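Local coordinates for type IV pilin protein (Neisseria meningitidis, PDB 5V0M) that is a non-core minor pilin of type IV pili that probably contributes to cell adhesion, at residues Tyr46-Leu51 / Asp64-Thr69; Pro56-Leu61 / Leu79-Thr84; Gly72-Val77 / Thr90-Pro95. All blocks are in the same frame, centred on the assembly; numbering follows the deposited sequence.

Contact 1 (Tyr46-Leu51 / Asp64-Thr69)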
loop_
_atom_site.group_PDB
_atom_site.type_symbol
_atom_site.label_atom_id
_atom_site.label_comp_id
_atom_site.label_asym_id
_atom_site.label_seq_id
_atom_site.Cartn_x
_atom_site.Cartn_y
_atom_site.Cartn_z
ATOM N N TYR A 46 -11.140 -0.681 2.128
ATOM C CA TYR A 46 -11.347 -0.041 0.837
ATOM C C TYR A 46 -10.279 -0.363 -0.193
ATOM O O TYR A 46 -10.447 0.013 -1.365
ATOM C CB TYR A 46 -11.395 1.479 1.055
ATOM C CG TYR A 46 -12.555 1.869 1.939
ATOM C CD1 TYR A 46 -13.867 1.608 1.550
ATOM C CD2 TYR A 46 -12.338 2.470 3.165
ATOM C CE1 TYR A 46 -14.928 1.962 2.351
ATOM C CE2 TYR A 46 -13.417 2.831 3.983
ATOM C CZ TYR A 46 -14.686 2.546 3.571
ATOM O OH TYR A 46 -15.760 2.929 4.373
ATOM N N PHE A 47 -9.187 -1.023 0.213
ATOM C CA PHE A 47 -8.064 -1.347 -0.655
ATOM C C PHE A 47 -7.487 -2.688 -0.231
ATOM O O PHE A 47 -7.280 -2.937 0.966
ATOM C CB PHE A 47 -6.920 -0.326 -0.553
ATOM C CG PHE A 47 -7.252 1.045 -1.067
ATOM C CD1 PHE A 47 -6.872 1.446 -2.345
ATOM C CD2 PHE A 47 -7.910 1.937 -0.257
ATOM C CE1 PHE A 47 -7.173 2.720 -2.813
ATOM C CE2 PHE A 47 -8.217 3.195 -0.729
ATOM C CZ PHE A 47 -7.852 3.583 -2.012
ATOM N N ASN A 48 -7.184 -3.514 -1.231
ATOM C CA ASN A 48 -6.504 -4.791 -1.036
ATOM C C ASN A 48 -4.998 -4.558 -1.106
ATOM O O ASN A 48 -4.501 -3.996 -2.089
ATOM C CB ASN A 48 -6.949 -5.740 -2.145
ATOM C CG ASN A 48 -8.394 -6.121 -2.045
ATOM O OD1 ASN A 48 -8.925 -6.277 -0.948
ATOM N ND2 ASN A 48 -9.043 -6.279 -3.191
ATOM N N VAL A 49 -4.275 -4.940 -0.058
ATOM C CA VAL A 49 -2.840 -4.696 0.031
ATOM C C VAL A 49 -2.081 -5.979 -0.273
ATOM O O VAL A 49 -2.343 -7.022 0.339
ATOM C CB VAL A 49 -2.472 -4.135 1.418
ATOM C CG1 VAL A 49 -0.981 -3.966 1.556
ATOM C CG2 VAL A 49 -3.199 -2.805 1.667
ATOM N N THR A 50 -1.113 -5.895 -1.184
ATOM C CA THR A 50 -0.280 -7.026 -1.560
ATOM C C THR A 50 1.161 -6.559 -1.663
ATOM O O THR A 50 1.450 -5.362 -1.666
ATOM C CB THR A 50 -0.731 -7.572 -2.914
ATOM O OG1 THR A 50 -0.656 -6.520 -3.884
ATOM C CG2 THR A 50 -2.151 -8.114 -2.846
ATOM N N LEU A 51 2.075 -7.509 -1.711
ATOM C CA LEU A 51 3.457 -7.238 -2.074
ATOM C C LEU A 51 3.591 -7.480 -3.558
ATOM O O LEU A 51 3.577 -8.630 -4.007
ATOM C CB LEU A 51 4.387 -8.149 -1.291
ATOM C CG LEU A 51 4.627 -7.646 0.124
ATOM C CD1 LEU A 51 5.043 -8.791 1.055
ATOM C CD2 LEU A 51 5.700 -6.550 0.119
ATOM N N ASP A 64 -4.585 -1.879 -4.125
ATOM C CA ASP A 64 -5.517 -1.806 -5.231
ATOM C C ASP A 64 -6.913 -1.563 -4.680
ATOM O O ASP A 64 -7.305 -2.222 -3.705
ATOM C CB ASP A 64 -5.526 -3.121 -6.016
ATOM C CG ASP A 64 -4.286 -3.295 -6.892
ATOM O OD1 ASP A 64 -4.305 -2.756 -8.024
ATOM O OD2 ASP A 64 -3.315 -3.930 -6.446
ATOM N N PRO A 65 -7.699 -0.659 -5.252
ATOM C CA PRO A 65 -9.030 -0.389 -4.711
ATOM C C PRO A 65 -9.928 -1.617 -4.734
ATOM O O PRO A 65 -9.938 -2.406 -5.678
ATOM C CB PRO A 65 -9.576 0.743 -5.601
ATOM C CG PRO A 65 -8.690 0.819 -6.761
ATOM C CD PRO A 65 -7.374 0.222 -6.375
ATOM N N ASN A 66 -10.718 -1.742 -3.682
ATOM C CA ASN A 66 -11.659 -2.843 -3.569
ATOM C C ASN A 66 -12.973 -2.403 -4.199
ATOM O O ASN A 66 -13.613 -1.496 -3.670
ATOM C CB ASN A 66 -11.862 -3.147 -2.099
ATOM C CG ASN A 66 -12.813 -4.263 -1.862
ATOM O OD1 ASN A 66 -13.765 -4.457 -2.613
ATOM N ND2 ASN A 66 -12.593 -4.988 -0.776
ATOM N N PRO A 67 -13.405 -2.987 -5.320
ATOM C CA PRO A 67 -14.634 -2.494 -5.952
ATOM C C PRO A 67 -15.917 -2.800 -5.197
ATOM O O PRO A 67 -16.937 -2.173 -5.494
ATOM C CB PRO A 67 -14.662 -3.165 -7.334
ATOM C CG PRO A 67 -13.426 -3.837 -7.487
ATOM C CD PRO A 67 -12.704 -3.960 -6.160
ATOM N N THR A 68 -15.904 -3.718 -4.245
ATOM C CA THR A 68 -17.112 -3.936 -3.452
ATOM C C THR A 68 -17.438 -2.724 -2.596
ATOM O O THR A 68 -18.583 -2.275 -2.550
ATOM C CB THR A 68 -16.943 -5.165 -2.579
ATOM O OG1 THR A 68 -16.864 -6.342 -3.405
ATOM C CG2 THR A 68 -18.111 -5.330 -1.606
ATOM N N THR A 69 -16.436 -2.181 -1.904
ATOM C CA THR A 69 -16.662 -1.090 -0.965
ATOM C C THR A 69 -16.225 0.260 -1.511
ATOM O O THR A 69 -16.566 1.296 -0.919
ATOM C CB THR A 69 -15.834 -1.335 0.288
ATOM O OG1 THR A 69 -14.471 -1.438 -0.116
ATOM C CG2 THR A 69 -16.265 -2.581 1.058
HETATM O O HOH W 1 -3.134 -5.335 -4.168
HETATM O O HOH W 2 -10.079 -4.554 0.789
#

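Contact 2 (Pro56-Leu61 / Leu79-Thr84). With GOL (glycerol), chain B.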
loop_
_atom_site.group_PDB
_atom_site.type_symbol
_atom_site.label_atom_id
_atom_site.label_comp_id
_atom_site.label_asym_id
_atom_site.label_seq_id
_atom_site.Cartn_x
_atom_site.Cartn_y
_atom_site.Cartn_z
ATOM N N PRO A 56 15.485 -9.971 -1.822
ATOM C CA PRO A 56 16.116 -10.086 -0.499
ATOM C C PRO A 56 16.191 -8.781 0.271
ATOM O O PRO A 56 15.940 -8.780 1.482
ATOM C CB PRO A 56 17.493 -10.681 -0.824
ATOM C CG PRO A 56 17.266 -11.410 -2.127
ATOM C CD PRO A 56 16.297 -10.560 -2.889
ATOM N N ASP A 57 16.543 -7.671 -0.388
ATOM C CA ASP A 57 16.773 -6.403 0.296
ATOM C C ASP A 57 15.775 -5.294 -0.033
ATOM O O ASP A 57 15.938 -4.174 0.476
ATOM C CB ASP A 57 18.193 -5.906 0.010
ATOM C CG ASP A 57 19.236 -6.899 0.424
ATOM O OD1 ASP A 57 19.113 -7.446 1.543
ATOM O OD2 ASP A 57 20.137 -7.143 -0.398
ATOM N N HIS A 58 14.745 -5.568 -0.833
ATOM C CA HIS A 58 13.794 -4.531 -1.205
ATOM C C HIS A 58 12.390 -5.119 -1.319
ATOM O O HIS A 58 12.203 -6.320 -1.530
ATOM C CB HIS A 58 14.185 -3.903 -2.538
ATOM C CG HIS A 58 15.487 -3.164 -2.504
ATOM N ND1 HIS A 58 15.711 -2.092 -1.668
ATOM C CD2 HIS A 58 16.634 -3.350 -3.198
ATOM C CE1 HIS A 58 16.944 -1.648 -1.851
ATOM N NE2 HIS A 58 17.521 -2.390 -2.779
ATOM N N PHE A 59 11.394 -4.242 -1.202
ATOM C CA PHE A 59 10.018 -4.644 -1.450
ATOM C C PHE A 59 9.212 -3.461 -1.965
ATOM O O PHE A 59 9.583 -2.304 -1.789
ATOM C CB PHE A 59 9.336 -5.208 -0.202
ATOM C CG PHE A 59 9.159 -4.201 0.885
ATOM C CD1 PHE A 59 10.031 -4.160 1.958
ATOM C CD2 PHE A 59 8.132 -3.259 0.842
ATOM C CE1 PHE A 59 9.874 -3.224 2.968
ATOM C CE2 PHE A 59 7.989 -2.316 1.854
ATOM C CZ PHE A 59 8.856 -2.306 2.913
ATOM N N THR A 60 8.095 -3.778 -2.608
ATOM C CA THR A 60 7.075 -2.791 -2.952
ATOM C C THR A 60 5.732 -3.341 -2.511
ATOM O O THR A 60 5.352 -4.461 -2.898
ATOM C CB THR A 60 7.047 -2.477 -4.443
ATOM O OG1 THR A 60 8.315 -1.954 -4.847
ATOM C CG2 THR A 60 5.981 -1.435 -4.752
ATOM N N LEU A 61 5.043 -2.566 -1.688
ATOM C CA LEU A 61 3.659 -2.805 -1.326
ATOM C C LEU A 61 2.755 -2.111 -2.318
ATOM O O LEU A 61 3.053 -1.005 -2.779
ATOM C CB LEU A 61 3.405 -2.201 0.047
ATOM C CG LEU A 61 4.063 -2.952 1.189
ATOM C CD1 LEU A 61 4.319 -2.064 2.396
ATOM C CD2 LEU A 61 3.190 -4.141 1.551
ATOM N N LEU A 79 4.156 1.689 -2.114
ATOM C CA LEU A 79 5.115 2.161 -1.122
ATOM C C LEU A 79 6.252 1.159 -1.095
ATOM O O LEU A 79 6.005 -0.040 -0.934
ATOM C CB LEU A 79 4.505 2.234 0.272
ATOM C CG LEU A 79 5.474 2.506 1.420
ATOM C CD1 LEU A 79 6.143 3.886 1.282
ATOM C CD2 LEU A 79 4.782 2.423 2.747
ATOM N N ASN A 80 7.482 1.621 -1.259
ATOM C CA ASN A 80 8.605 0.700 -1.253
ATOM C C ASN A 80 9.440 0.891 0.004
ATOM O O ASN A 80 9.173 1.759 0.834
ATOM C CB ASN A 80 9.416 0.784 -2.555
ATOM C CG ASN A 80 10.124 2.121 -2.754
ATOM O OD1 ASN A 80 10.419 2.849 -1.800
ATOM N ND2 ASN A 80 10.409 2.438 -4.018
ATOM N N ASP A 81 10.430 0.010 0.150
ATOM C CA ASP A 81 11.230 -0.012 1.367
ATOM C C ASP A 81 12.108 1.223 1.504
ATOM O O ASP A 81 12.556 1.521 2.616
ATOM C CB ASP A 81 12.105 -1.262 1.382
ATOM C CG ASP A 81 13.080 -1.270 0.261
ATOM O OD1 ASP A 81 12.687 -1.536 -0.896
ATOM O OD2 ASP A 81 14.284 -1.031 0.540
ATOM N N GLY A 82 12.350 1.950 0.411
ATOM C CA GLY A 82 13.044 3.222 0.481
ATOM C C GLY A 82 12.192 4.381 0.937
ATOM O O GLY A 82 12.690 5.497 1.115
ATOM N N GLY A 83 10.904 4.151 1.150
ATOM C CA GLY A 83 10.020 5.202 1.587
ATOM C C GLY A 83 9.322 5.959 0.486
ATOM O O GLY A 83 8.624 6.936 0.780
ATOM N N THR A 84 9.481 5.562 -0.764
ATOM C CA THR A 84 8.797 6.239 -1.859
ATOM C C THR A 84 7.348 5.776 -1.887
ATOM O O THR A 84 7.076 4.590 -2.115
ATOM C CB THR A 84 9.447 5.913 -3.200
ATOM O OG1 THR A 84 10.808 6.348 -3.189
ATOM C CG2 THR A 84 8.720 6.599 -4.358
HETATM C C1 GOL B . 15.367 -2.218 5.197
HETATM O O1 GOL B . 13.972 -2.342 5.365
HETATM C C2 GOL B . 15.655 -2.279 3.707
HETATM O O2 GOL B . 15.250 -1.060 3.117
HETATM C C3 GOL B . 17.138 -2.513 3.489
HETATM O O3 GOL B . 17.394 -2.576 2.100
HETATM O O HOH W 3 9.103 0.588 -6.019
#

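Contact 3 (Gly72-Val77 / Thr90-Pro95)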
loop_
_atom_site.group_PDB
_atom_site.type_symbol
_atom_site.label_atom_id
_atom_site.label_comp_id
_atom_site.label_asym_id
_atom_site.label_seq_id
_atom_site.Cartn_x
_atom_site.Cartn_y
_atom_site.Cartn_z
ATOM N N GLY A 72 -15.534 2.829 -8.221
ATOM C CA GLY A 72 -15.244 4.146 -8.723
ATOM C C GLY A 72 -13.835 4.637 -8.419
ATOM O O GLY A 72 -13.305 5.447 -9.189
ATOM N N GLU A 73 -13.213 4.180 -7.320
ATOM C CA GLU A 73 -11.809 4.517 -7.067
ATOM C C GLU A 73 -10.932 3.729 -8.017
ATOM O O GLU A 73 -11.047 2.505 -8.102
ATOM C CB GLU A 73 -11.406 4.159 -5.637
ATOM C CG GLU A 73 -9.966 4.518 -5.292
ATOM C CD GLU A 73 -9.707 5.995 -5.433
ATOM O OE1 GLU A 73 -10.214 6.796 -4.611
ATOM O OE2 GLU A 73 -9.040 6.379 -6.416
ATOM N N THR A 74 -10.043 4.433 -8.718
ATOM C CA THR A 74 -9.073 3.774 -9.577
ATOM C C THR A 74 -7.633 3.965 -9.137
ATOM O O THR A 74 -6.729 3.384 -9.748
ATOM C CB THR A 74 -9.216 4.212 -11.048
ATOM O OG1 THR A 74 -8.666 5.513 -11.249
ATOM C CG2 THR A 74 -10.660 4.164 -11.520
ATOM N N CYS A 75 -7.379 4.757 -8.116
ATOM C CA CYS A 75 -6.002 5.011 -7.727
ATOM C C CYS A 75 -5.382 3.792 -7.077
ATOM O O CYS A 75 -5.911 3.235 -6.105
ATOM C CB CYS A 75 -5.912 6.204 -6.790
ATOM S SG CYS A 75 -6.289 7.761 -7.657
ATOM N N VAL A 76 -4.234 3.402 -7.600
ATOM C CA VAL A 76 -3.412 2.351 -7.022
ATOM C C VAL A 76 -2.248 3.018 -6.321
ATOM O O VAL A 76 -1.543 3.838 -6.925
ATOM C CB VAL A 76 -2.913 1.404 -8.119
ATOM C CG1 VAL A 76 -1.967 0.368 -7.556
ATOM C CG2 VAL A 76 -4.091 0.720 -8.799
ATOM N N VAL A 77 -2.012 2.660 -5.069
ATOM C CA VAL A 77 -1.011 3.318 -4.246
ATOM C C VAL A 77 0.101 2.321 -3.973
ATOM O O VAL A 77 -0.168 1.165 -3.619
ATOM C CB VAL A 77 -1.629 3.839 -2.939
ATOM C CG1 VAL A 77 -0.605 4.657 -2.125
ATOM C CG2 VAL A 77 -2.927 4.639 -3.202
ATOM N N THR A 90 -6.742 6.121 -13.207
ATOM C CA THR A 90 -7.149 6.044 -14.611
ATOM C C THR A 90 -8.110 7.191 -14.900
ATOM O O THR A 90 -9.276 7.126 -14.500
ATOM C CB THR A 90 -7.868 4.727 -14.886
ATOM O OG1 THR A 90 -7.049 3.616 -14.515
ATOM C CG2 THR A 90 -8.207 4.619 -16.360
ATOM N N ASN A 91 -7.636 8.153 -15.701
ATOM C CA ASN A 91 -8.130 9.528 -15.753
ATOM C C ASN A 91 -8.868 9.880 -14.468
ATOM O O ASN A 91 -10.101 10.031 -14.439
ATOM C CB ASN A 91 -8.918 9.890 -17.027
ATOM C CG ASN A 91 -9.191 8.704 -17.940
ATOM O OD1 ASN A 91 -10.343 8.297 -18.124
ATOM N ND2 ASN A 91 -8.143 8.197 -18.571
ATOM N N GLN A 92 -8.084 9.997 -13.401
ATOM C CA GLN A 92 -8.598 10.347 -12.084
ATOM C C GLN A 92 -7.419 10.780 -11.229
ATOM O O GLN A 92 -6.467 10.010 -11.040
ATOM C CB GLN A 92 -9.262 9.143 -11.458
ATOM C CG GLN A 92 -10.010 9.466 -10.196
ATOM C CD GLN A 92 -10.689 8.227 -9.628
ATOM O OE1 GLN A 92 -10.123 7.134 -9.627
ATOM N NE2 GLN A 92 -11.930 8.382 -9.189
ATOM N N SER A 93 -7.466 11.985 -10.686
ATOM C CA SER A 93 -6.438 12.429 -9.769
ATOM C C SER A 93 -6.556 11.675 -8.455
ATOM O O SER A 93 -7.635 11.209 -8.078
ATOM C CB SER A 93 -6.604 13.916 -9.471
ATOM O OG SER A 93 -6.341 14.693 -10.624
ATOM N N CYS A 94 -5.457 11.610 -7.718
ATOM C CA CYS A 94 -5.402 10.855 -6.474
ATOM C C CYS A 94 -5.139 11.842 -5.348
ATOM O O CYS A 94 -3.978 12.135 -5.024
ATOM C CB CYS A 94 -4.311 9.785 -6.533
ATOM S SG CYS A 94 -4.479 8.650 -7.919
ATOM N N PRO A 95 -6.181 12.379 -4.722
ATOM C CA PRO A 95 -5.967 13.435 -3.731
ATOM C C PRO A 95 -5.150 12.946 -2.543
ATOM O O PRO A 95 -5.387 11.862 -2.000
ATOM C CB PRO A 95 -7.397 13.840 -3.328
ATOM C CG PRO A 95 -8.239 12.712 -3.683
ATOM C CD PRO A 95 -7.604 12.054 -4.889
HETATM O O HOH W 4 -5.716 2.866 -12.186
#

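Contact 1 (Tyr46-Leu51 / Asp64-Thr69)
F47 and P65 form an antiparallel non-hydrogen-bonded pair, CA atoms 4.3 Å apart. N48 and D64 make the adjoining hydrogen-bonded pair, N48 N to D64 O at 2.8 Å and D64 N to N48 O at 2.9 Å. A third bond, N66 N to Y46 O (2.9 Å), is nearly straight, although its donor stands 47° out of the carbonyl plane; that oxygen also accepts from N70 ND2.

On the face carrying F47 and P65, the two side chains cross at a slant, F47 CE1 lying 4.2 Å from P65 CB, while L9 and V12 of helix 3-30 also touch F47. CG of N66, trans to its backbone N (chi1 180°), carries the amide to where ND2 gives to a water that donates to N48 OD1 at 2.7 Å, while OD1 takes T68 N in an Asx turn. The side chains of Y46 and T69 cross at about a right angle, Y46 CD1 lying 3.5 Å from T69 OG1, a hydroxyl bonded to K45 O; R8 makes a cation-pi contact with the Y46 ring.

Such pairing marks the open end of a beta hairpin, here strands 47-54 and 59-65 of a pilin-like sheet packed on its N-terminal helix.

Contact 2 (Pro56-Leu61 / Leu79-Thr84)
T60 and N80 form an antiparallel non-hydrogen-bonded pair, CA atoms 4.2 Å apart, next to the hydrogen-bonded pair L61-L79. There L61 N reaches L79 O at 2.8 Å, and L79 N returns a bond to L61 O. Past the T60-N80 pair, D81 N gives to F59 O at 3.1 Å, carrying the pairing beyond the end of strand 76-80.

Side-chain polar contacts centre on the D81 carboxylate, which turns back over the opposing chain because CG lies between its backbone N and carbonyl carbon (chi1 63°). Its OD2 accepts H58 ND1 at 2.8 Å on the syn side, with the oxygen close to the imidazole plane at the ring's edge. OD1 receives F59 N at 3.0 Å from above the carboxylate, 52° out of its plane. One protein donor at each oxygen restrains rotation of the group. A glycerol, probably from crystallisation, also gives O2 to OD2 of D81 and O3 to D57 O. On the face shared by T60 and N80, a water joins T60 OG1 to N80 ND2.

Aromatic packing adds a CH-pi contact: D81 CB sits 3.7 Å from the F59 ring centroid, 25° off the normal and displaced toward the rim. F33 meets that ring edge-to-face, while L61 and L79 turn to helix 3-30, touching L16 and A20 respectively.

Within 79-84, G83 N to N80 O (3.0 Å) closes a type I turn, N80 N bonds T84 O, and N80 OD1 takes T84 N at 3.1 Å. With G83 at positive phi, this is a type I turn plus G1 bulge, linking strands 76-80 and 85-88. The contact itself is the open end of the hairpin of strands 59-65 and 76-80, neighbours in the antiparallel sheet.

Contact 3 (Gly72-Val77 / Thr90-Pro95)
The Q92 side-chain amide is gripped by G72 and T74 along its polar end. OE1 accepts T74 N at 2.9 Å, a donor lying in the plane of the Q92 carbonyl, and T74 OG1 at 2.7 Å, tilted 27° from that plane. NE2 gives to G72 O at 3.2 Å, with the acceptor also somewhat out of the amide plane. These three bonds distinguish the oxygen end from the nitrogen end and so fix the flip of the amide. In the neighbouring E73 carboxylate, OE2 of E73 takes C75 N on its anti lone pair, at 2.9 Å, and forms a salt bridge with R5 of helix 3-30. R5 also bonds to S93 O, so one guanidinium reaches both segments.

The covalent tie is the disulfide between C75 SG and C94 SG (2.0 Å, chi3 -95°). It pins the chain following strand 85-88 to the residue just before strand 76-80, consistent with the C-terminal disulfide that delimits the D-region in type IV pilins.

T74 OG1 bridges parts of the other segment, donating to Q92 and accepting T90 N at 2.8 Å in an almost perfectly straight bond. Its place between the backbone N and carbonyl carbon (chi1 76°) brings it within reach of both partners. On the T90 side a water donates to T74 O at 2.7 Å and also bonds T90 OG1, 2.8 Å from the water oxygen.

In the fold
After helix 3-30 the chain enters the sheet at strand 47-54. Contact 1 closes the first hairpin when 64-69 returns beside 46-51. Contact 2 begins inside that loop, at 56-61, and closes only at 79-84, so the two cross; both use strand 59-65, and L51 packs on F59 and L61 between them, though their centres lie about 19 Å apart. Contact 3 opens after contact 1 has closed but before contact 2 does, and ends at 90-95; it follows contact 1 in series and crosses contact 2. P65 packs on E73 and C75 where contacts 1 and 3 meet. Together they join strands 47-54, 59-65 and 76-80 and bring the chain after strand 85-88 back to where 76-80 begins.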